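Local coordinates for AGR_C_4470p (Agrobacterium tumefaciens str. C58, PDB 2HQV), which is of unknown function but belongs to the ChuX/HutX haem-utilisation family, which suggests a role in handling haem, at residues R80-I85 against A172-K177; I132-R137 against A176-L181. All blocks are in the same frame, centred on the assembly; numbering follows the deposited sequence.

Overall arrangement
Both interactions concern one face of the C-terminal helix 172-185, and they illustrate how a helix changes its chemistry as it runs from the margin of a fold over its sheet. Interaction 1 is partly buried: the first turns of the helix meet the loop between helix 72-79 and strand 85-90, side-chain nitrogens reach backbone carbonyls, and a lysine chain lies over an indole face. Interaction 2 is a buried contact, in which the following turn lies over strand 129-139 and the meeting groups are mainly apolar. Their centres are 11 Å apart, and Lys-177 and Ala-176 belong to both helical segments. Trp-82 joins the two, since its six-membered ring also packs on Phe-178 and Leu-181.

Interaction 1 (R80-I85 against A172-K177); sequences RGWGEI and AGQLAK
Gln-174 and Lys-177, one turn apart on helix 172-177, reach out to the backbone of the loop 80-85 and hold three of its carbonyls. The amide nitrogen of Gln-174 uses both its hydrogens: NE2 lies 2.8 Å from Trp-82 O and 3.0 Å from Glu-84 O. Both bonds are almost straight and lie in the plane of the amide, although NE2 sits well above each carbonyl plane. With CG anti to the backbone N (chi1 -163°) and the chain extended beyond it, the amide is carried from the helix into the bend around Gly-83, where Gln-174 NE2 also lies 3.4 Å from Ile-85 CG2. Lys-177 runs alongside the indole of Trp-82, its CB over the five-membered ring in a CH-pi contact, 3.9 Å from the centroid. The fully extended chain of Lys-177 then brings its NZ to a hydrogen bond with Gly-81 O, 2.8 Å away. A second shell fixes the glutamine: OE1 accepts a hydrogen bond from the backbone N of Arg-163, whose guanidinium forms a salt bridge with Glu-84. Gly-83 has a positive phi (90°), a backbone shape that suits glycine. Side chains of the C-terminal helix thus bond to the backbone of the loop joining helix 72-79 to strand 85-90, in a ChuX/HutX-family domain.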
ATOM      1  N   ARG A  80      -4.099  17.234  10.601  1.00 30.48           N
ATOM      2  CA  ARG A  80      -4.302  18.101   9.446  1.00 31.79           C
ATOM      3  C   ARG A  80      -3.733  19.495   9.716  1.00 33.12           C
ATOM      4  O   ARG A  80      -3.484  20.261   8.790  1.00 31.98           O
ATOM      5  CB  ARG A  80      -5.792  18.208   9.105  1.00 33.63           C
ATOM      6  CG  ARG A  80      -6.395  16.924   8.550  1.00 37.48           C
ATOM      7  CD  ARG A  80      -7.798  17.165   8.031  1.00 42.15           C
ATOM      8  NE  ARG A  80      -7.797  18.257   7.066  1.00 45.87           N
ATOM      9  CZ  ARG A  80      -8.324  19.454   7.295  1.00 50.78           C
ATOM     10  NH1 ARG A  80      -8.911  19.718   8.459  1.00 50.87           N
ATOM     11  NH2 ARG A  80      -8.243  20.398   6.367  1.00 51.69           N
ATOM     12  N   GLY A  81      -3.524  19.820  10.988  1.00 34.67           N
ATOM     13  CA  GLY A  81      -2.980  21.124  11.324  1.00 36.01           C
ATOM     14  C   GLY A  81      -1.476  21.081  11.511  1.00 37.19           C
ATOM     15  O   GLY A  81      -0.858  22.099  11.818  1.00 37.29           O
ATOM     16  N   TRP A  82      -0.882  19.907  11.307  1.00 34.65           N
ATOM     17  CA  TRP A  82       0.560  19.733  11.481  1.00 35.17           C
ATOM     18  C   TRP A  82       1.405  20.202  10.304  1.00 35.15           C
ATOM     19  O   TRP A  82       2.628  20.237  10.396  1.00 34.26           O
ATOM     20  CB  TRP A  82       0.890  18.262  11.754  1.00 31.97           C
ATOM     21  CG  TRP A  82       0.417  17.716  13.075  1.00 31.59           C
ATOM     22  CD1 TRP A  82      -0.404  18.329  13.985  1.00 30.58           C
ATOM     23  CD2 TRP A  82       0.720  16.424  13.617  1.00 29.98           C
ATOM     24  NE1 TRP A  82      -0.627  17.494  15.056  1.00 29.31           N
ATOM     25  CE2 TRP A  82       0.050  16.319  14.858  1.00 31.71           C
ATOM     26  CE3 TRP A  82       1.494  15.342  13.171  1.00 31.19           C
ATOM     27  CZ2 TRP A  82       0.129  15.171  15.662  1.00 32.27           C
ATOM     28  CZ3 TRP A  82       1.573  14.194  13.973  1.00 29.65           C
ATOM     29  CH2 TRP A  82       0.892  14.122  15.206  1.00 30.76           C
ATOM     30  N   GLY A  83       0.765  20.561   9.199  1.00 36.77           N
ATOM     31  CA  GLY A  83       1.516  21.000   8.040  1.00 36.86           C
ATOM     32  C   GLY A  83       1.855  19.816   7.155  1.00 37.67           C
ATOM     33  O   GLY A  83       1.135  18.819   7.147  1.00 38.53           O
ATOM     34  N   GLU A  84       2.953  19.909   6.414  1.00 38.47           N
ATOM     35  CA  GLU A  84       3.344  18.818   5.527  1.00 38.84           C
ATOM     36  C   GLU A  84       3.999  17.663   6.281  1.00 35.61           C
ATOM     37  O   GLU A  84       5.075  17.809   6.849  1.00 36.61           O
ATOM     38  CB  GLU A  84       4.302  19.327   4.442  1.00 40.43           C
ATOM     39  CG  GLU A  84       4.647  18.277   3.390  1.00 45.28           C
ATOM     40  CD  GLU A  84       5.708  18.750   2.406  1.00 49.26           C
ATOM     41  OE1 GLU A  84       6.075  17.973   1.501  1.00 51.85           O
ATOM     42  OE2 GLU A  84       6.175  19.899   2.540  1.00 52.03           O
ATOM     43  N   ILE A  85       3.335  16.516   6.285  1.00 32.20           N
ATOM     44  CA  ILE A  85       3.860  15.333   6.953  1.00 31.87           C
ATOM     45  C   ILE A  85       4.290  14.315   5.895  1.00 29.67           C
ATOM     46  O   ILE A  85       4.324  14.624   4.705  1.00 27.67           O
ATOM     47  CB  ILE A  85       2.788  14.705   7.902  1.00 31.34           C
ATOM     48  CG1 ILE A  85       1.446  14.518   7.178  1.00 32.16           C
ATOM     49  CG2 ILE A  85       2.577  15.615   9.101  1.00 30.88           C
ATOM     50  CD1 ILE A  85       1.430  13.437   6.088  1.00 32.46           C
ATOM     51  N   ALA A 172      10.754  21.235  14.260  1.00 35.68           N
ATOM     52  CA  ALA A 172      10.382  21.731  15.583  1.00 34.75           C
ATOM     53  C   ALA A 172       8.890  21.885  15.863  1.00 34.13           C
ATOM     54  O   ALA A 172       8.355  21.237  16.763  1.00 32.70           O
ATOM     55  CB  ALA A 172      11.095  23.058  15.847  1.00 37.33           C
ATOM     56  N   GLY A 173       8.221  22.751  15.110  1.00 34.57           N
ATOM     57  CA  GLY A 173       6.801  22.972  15.327  1.00 34.74           C
ATOM     58  C   GLY A 173       5.945  21.719  15.240  1.00 33.45           C
ATOM     59  O   GLY A 173       5.061  21.491  16.070  1.00 32.43           O
ATOM     60  N   GLN A 174       6.210  20.906  14.227  1.00 31.55           N
ATOM     61  CA  GLN A 174       5.462  19.671  14.016  1.00 31.10           C
ATOM     62  C   GLN A 174       5.728  18.679  15.141  1.00 28.78           C
ATOM     63  O   GLN A 174       4.806  18.071  15.680  1.00 27.55           O
ATOM     64  CB  GLN A 174       5.865  19.055  12.680  1.00 31.63           C
ATOM     65  CG  GLN A 174       4.896  18.018  12.158  1.00 33.07           C
ATOM     66  CD  GLN A 174       5.200  17.649  10.727  1.00 32.89           C
ATOM     67  OE1 GLN A 174       6.025  16.781  10.466  1.00 33.60           O
ATOM     68  NE2 GLN A 174       4.547  18.326   9.786  1.00 33.67           N
ATOM     69  N   LEU A 175       7.002  18.529  15.491  1.00 28.32           N
ATOM     70  CA  LEU A 175       7.414  17.625  16.560  1.00 29.29           C
ATOM     71  C   LEU A 175       6.692  17.952  17.859  1.00 28.97           C
ATOM     72  O   LEU A 175       6.206  17.057  18.543  1.00 27.57           O
ATOM     73  CB  LEU A 175       8.927  17.714  16.774  1.00 28.88           C
ATOM     74  CG  LEU A 175       9.496  16.870  17.918  1.00 29.90           C
ATOM     75  CD1 LEU A 175       9.116  15.403  17.718  1.00 30.73           C
ATOM     76  CD2 LEU A 175      11.012  17.031  17.971  1.00 33.54           C
ATOM     77  N   ALA A 176       6.626  19.239  18.198  1.00 30.53           N
ATOM     78  CA  ALA A 176       5.957  19.673  19.422  1.00 30.79           C
ATOM     79  C   ALA A 176       4.489  19.224  19.456  1.00 31.27           C
ATOM     80  O   ALA A 176       3.995  18.772  20.494  1.00 29.31           O
ATOM     81  CB  ALA A 176       6.045  21.200  19.558  1.00 33.24           C
ATOM     82  N   LYS A 177       3.796  19.346  18.325  1.00 28.98           N
ATOM     83  CA  LYS A 177       2.391  18.940  18.248  1.00 29.91           C
ATOM     84  C   LYS A 177       2.253  17.428  18.402  1.00 28.26           C
ATOM     85  O   LYS A 177       1.309  16.939  19.022  1.00 24.94           O
ATOM     86  CB  LYS A 177       1.777  19.385  16.915  1.00 31.94           C
ATOM     87  CG  LYS A 177       1.798  20.902  16.714  1.00 33.75           C
ATOM     88  CD  LYS A 177       1.184  21.306  15.388  1.00 37.15           C
ATOM     89  CE  LYS A 177       1.208  22.821  15.205  1.00 40.41           C
ATOM     90  NZ  LYS A 177       0.577  23.219  13.914  1.00 42.64           N
TER

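Interaction 2 (I132-R137 against A176-L181); sequences ITFVDR and AKFEEL
Phe-134 and Phe-178 meet where the C-terminal helix packs across the antiparallel sheet of this ChuX/HutX domain, a helix-on-sheet layer. The axes of strand 132-137 and helix 176-181 approach to 9.9 Å, with their N-to-C directions 122° apart. Apolar contacts carry the interface. Phe-178 CE1 lies in the plane of the Phe-134 ring, at its edge, 3.9 Å from Phe-134 CD2. The Phe-178 ring reaches the strand because its CG is anti to the backbone N (chi1 166°). One turn further along the helix, Leu-181 comes in at another part of the Phe-134 rim and crosses that side chain at about a right angle. Ile-75 of helix 72-79 and the ring of Phe-185 also touch Phe-134. The strand backbone adds a packing contact, Phe-178 CZ coming within 3.9 Å of Val-135 O. Polar groups lie at the margin: the carboxylates of Asp-136 and Glu-179 approach to 5.2 Å between their OD2 and OE2 atoms, and both form salt bridges with Arg-143 NH2, which would offset their like charges. Asp-136 CB meets the edge of the Phe-178 ring at CE2, while Leu-181 CD2 rests 3.6 Å from Phe-134 CE2, at the edge of that ring.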
ATOM      1  N   ILE A 132      -4.584   3.261  17.382  1.00 30.26           N
ATOM      2  CA  ILE A 132      -3.747   4.278  16.759  1.00 30.88           C
ATOM      3  C   ILE A 132      -2.583   4.420  17.730  1.00 31.61           C
ATOM      4  O   ILE A 132      -2.765   4.876  18.860  1.00 32.35           O
ATOM      5  CB  ILE A 132      -4.505   5.612  16.614  1.00 30.96           C
ATOM      6  CG1 ILE A 132      -5.737   5.401  15.725  1.00 28.40           C
ATOM      7  CG2 ILE A 132      -3.583   6.679  16.003  1.00 30.50           C
ATOM      8  CD1 ILE A 132      -6.710   6.534  15.741  1.00 27.64           C
ATOM      9  N   THR A 133      -1.399   4.005  17.294  1.00 29.69           N
ATOM     10  CA  THR A 133      -0.217   4.031  18.151  1.00 28.81           C
ATOM     11  C   THR A 133       0.836   5.053  17.756  1.00 29.87           C
ATOM     12  O   THR A 133       1.316   5.062  16.618  1.00 24.03           O
ATOM     13  CB  THR A 133       0.462   2.651  18.168  1.00 29.75           C
ATOM     14  OG1 THR A 133      -0.526   1.644  18.419  1.00 25.92           O
ATOM     15  CG2 THR A 133       1.555   2.607  19.244  1.00 29.03           C
ATOM     16  N   PHE A 134       1.199   5.894  18.722  1.00 28.52           N
ATOM     17  CA  PHE A 134       2.208   6.924  18.526  1.00 29.57           C
ATOM     18  C   PHE A 134       3.552   6.286  18.858  1.00 31.50           C
ATOM     19  O   PHE A 134       3.807   5.922  20.011  1.00 30.75           O
ATOM     20  CB  PHE A 134       1.933   8.117  19.454  1.00 29.27           C
ATOM     21  CG  PHE A 134       0.625   8.799  19.187  1.00 28.15           C
ATOM     22  CD1 PHE A 134      -0.577   8.212  19.575  1.00 29.99           C
ATOM     23  CD2 PHE A 134       0.593  10.020  18.520  1.00 29.42           C
ATOM     24  CE1 PHE A 134      -1.794   8.829  19.302  1.00 30.02           C
ATOM     25  CE2 PHE A 134      -0.613  10.651  18.238  1.00 31.44           C
ATOM     26  CZ  PHE A 134      -1.815  10.058  18.627  1.00 31.04           C
ATOM     27  N   VAL A 135       4.399   6.140  17.841  1.00 30.95           N
ATOM     28  CA  VAL A 135       5.705   5.511  18.002  1.00 29.44           C
ATOM     29  C   VAL A 135       6.827   6.548  18.007  1.00 30.60           C
ATOM     30  O   VAL A 135       7.019   7.286  17.046  1.00 29.73           O
ATOM     31  CB  VAL A 135       5.931   4.477  16.879  1.00 30.04           C
ATOM     32  CG1 VAL A 135       7.248   3.741  17.079  1.00 29.14           C
ATOM     33  CG2 VAL A 135       4.761   3.490  16.854  1.00 28.87           C
ATOM     34  N   ASP A 136       7.557   6.591  19.117  1.00 31.65           N
ATOM     35  CA  ASP A 136       8.649   7.539  19.314  1.00 31.54           C
ATOM     36  C   ASP A 136       9.872   6.717  19.721  1.00 33.73           C
ATOM     37  O   ASP A 136      10.025   6.358  20.886  1.00 31.56           O
ATOM     38  CB  ASP A 136       8.255   8.519  20.434  1.00 28.64           C
ATOM     39  CG  ASP A 136       9.338   9.539  20.746  1.00 30.86           C
ATOM     40  OD1 ASP A 136      10.486   9.378  20.271  1.00 26.68           O
ATOM     41  OD2 ASP A 136       9.032  10.509  21.480  1.00 28.45           O
ATOM     42  N   ARG A 137      10.725   6.413  18.753  1.00 36.92           N
ATOM     43  CA  ARG A 137      11.893   5.610  19.037  1.00 42.27           C
ATOM     44  C   ARG A 137      13.076   5.867  18.139  1.00 43.91           C
ATOM     45  O   ARG A 137      12.972   6.464  17.067  1.00 43.13           O
ATOM     46  CB  ARG A 137      11.561   4.123  18.948  1.00 42.71           C
ATOM     47  CG  ARG A 137      10.970   3.703  17.619  1.00 45.90           C
ATOM     48  CD  ARG A 137      10.612   2.227  17.617  1.00 49.26           C
ATOM     49  NE  ARG A 137      11.789   1.371  17.482  1.00 54.81           N
ATOM     50  CZ  ARG A 137      12.355   1.043  16.321  1.00 55.43           C
ATOM     51  NH1 ARG A 137      11.855   1.491  15.175  1.00 55.17           N
ATOM     52  NH2 ARG A 137      13.438   0.280  16.309  1.00 58.19           N
ATOM     53  N   ALA A 176       6.626  19.239  18.198  1.00 30.53           N
ATOM     54  CA  ALA A 176       5.957  19.673  19.422  1.00 30.79           C
ATOM     55  C   ALA A 176       4.489  19.224  19.456  1.00 31.27           C
ATOM     56  O   ALA A 176       3.995  18.772  20.494  1.00 29.31           O
ATOM     57  CB  ALA A 176       6.045  21.200  19.558  1.00 33.24           C
ATOM     58  N   LYS A 177       3.796  19.346  18.325  1.00 28.98           N
ATOM     59  CA  LYS A 177       2.391  18.940  18.248  1.00 29.91           C
ATOM     60  C   LYS A 177       2.253  17.428  18.402  1.00 28.26           C
ATOM     61  O   LYS A 177       1.309  16.939  19.022  1.00 24.94           O
ATOM     62  CB  LYS A 177       1.777  19.385  16.915  1.00 31.94           C
ATOM     63  CG  LYS A 177       1.798  20.902  16.714  1.00 33.75           C
ATOM     64  CD  LYS A 177       1.184  21.306  15.388  1.00 37.15           C
ATOM     65  CE  LYS A 177       1.208  22.821  15.205  1.00 40.41           C
ATOM     66  NZ  LYS A 177       0.577  23.219  13.914  1.00 42.64           N
ATOM     67  N   PHE A 178       3.192  16.687  17.826  1.00 26.46           N
ATOM     68  CA  PHE A 178       3.178  15.230  17.934  1.00 27.68           C
ATOM     69  C   PHE A 178       3.326  14.841  19.415  1.00 28.66           C
ATOM     70  O   PHE A 178       2.509  14.097  19.966  1.00 29.08           O
ATOM     71  CB  PHE A 178       4.341  14.625  17.135  1.00 28.24           C
ATOM     72  CG  PHE A 178       4.602  13.175  17.452  1.00 29.15           C
ATOM     73  CD1 PHE A 178       3.918  12.164  16.787  1.00 29.29           C
ATOM     74  CD2 PHE A 178       5.505  12.823  18.452  1.00 28.40           C
ATOM     75  CE1 PHE A 178       4.123  10.820  17.112  1.00 29.59           C
ATOM     76  CE2 PHE A 178       5.716  11.477  18.785  1.00 30.52           C
ATOM     77  CZ  PHE A 178       5.020  10.476  18.109  1.00 28.54           C
ATOM     78  N   GLU A 179       4.376  15.353  20.048  1.00 29.00           N
ATOM     79  CA  GLU A 179       4.642  15.057  21.455  1.00 29.34           C
ATOM     80  C   GLU A 179       3.444  15.416  22.335  1.00 31.55           C
ATOM     81  O   GLU A 179       3.053  14.653  23.215  1.00 31.20           O
ATOM     82  CB  GLU A 179       5.873  15.830  21.918  1.00 28.21           C
ATOM     83  CG  GLU A 179       7.105  15.593  21.052  1.00 31.25           C
ATOM     84  CD  GLU A 179       8.332  16.306  21.584  1.00 31.71           C
ATOM     85  OE1 GLU A 179       8.195  17.471  22.010  1.00 31.45           O
ATOM     86  OE2 GLU A 179       9.430  15.705  21.568  1.00 31.14           O
ATOM     87  N   GLU A 180       2.873  16.587  22.075  1.00 33.01           N
ATOM     88  CA  GLU A 180       1.716  17.093  22.801  1.00 37.64           C
ATOM     89  C   GLU A 180       0.556  16.096  22.709  1.00 35.22           C
ATOM     90  O   GLU A 180      -0.002  15.673  23.719  1.00 35.13           O
ATOM     91  CB  GLU A 180       1.312  18.432  22.185  1.00 43.63           C
ATOM     92  CG  GLU A 180       0.228  19.201  22.904  1.00 51.59           C
ATOM     93  CD  GLU A 180      -0.299  20.348  22.047  1.00 56.04           C
ATOM     94  OE1 GLU A 180       0.527  21.057  21.429  1.00 57.55           O
ATOM     95  OE2 GLU A 180      -1.533  20.541  21.990  1.00 57.85           O
ATOM     96  N   LEU A 181       0.193  15.724  21.488  1.00 31.63           N
ATOM     97  CA  LEU A 181      -0.899  14.780  21.284  1.00 30.29           C
ATOM     98  C   LEU A 181      -0.584  13.412  21.905  1.00 30.04           C
ATOM     99  O   LEU A 181      -1.418  12.836  22.617  1.00 25.75           O
ATOM    100  CB  LEU A 181      -1.184  14.632  19.788  1.00 28.50           C
ATOM    101  CG  LEU A 181      -2.372  13.754  19.399  1.00 27.90           C
ATOM    102  CD1 LEU A 181      -3.655  14.297  20.045  1.00 29.96           C
ATOM    103  CD2 LEU A 181      -2.497  13.723  17.894  1.00 30.11           C
TER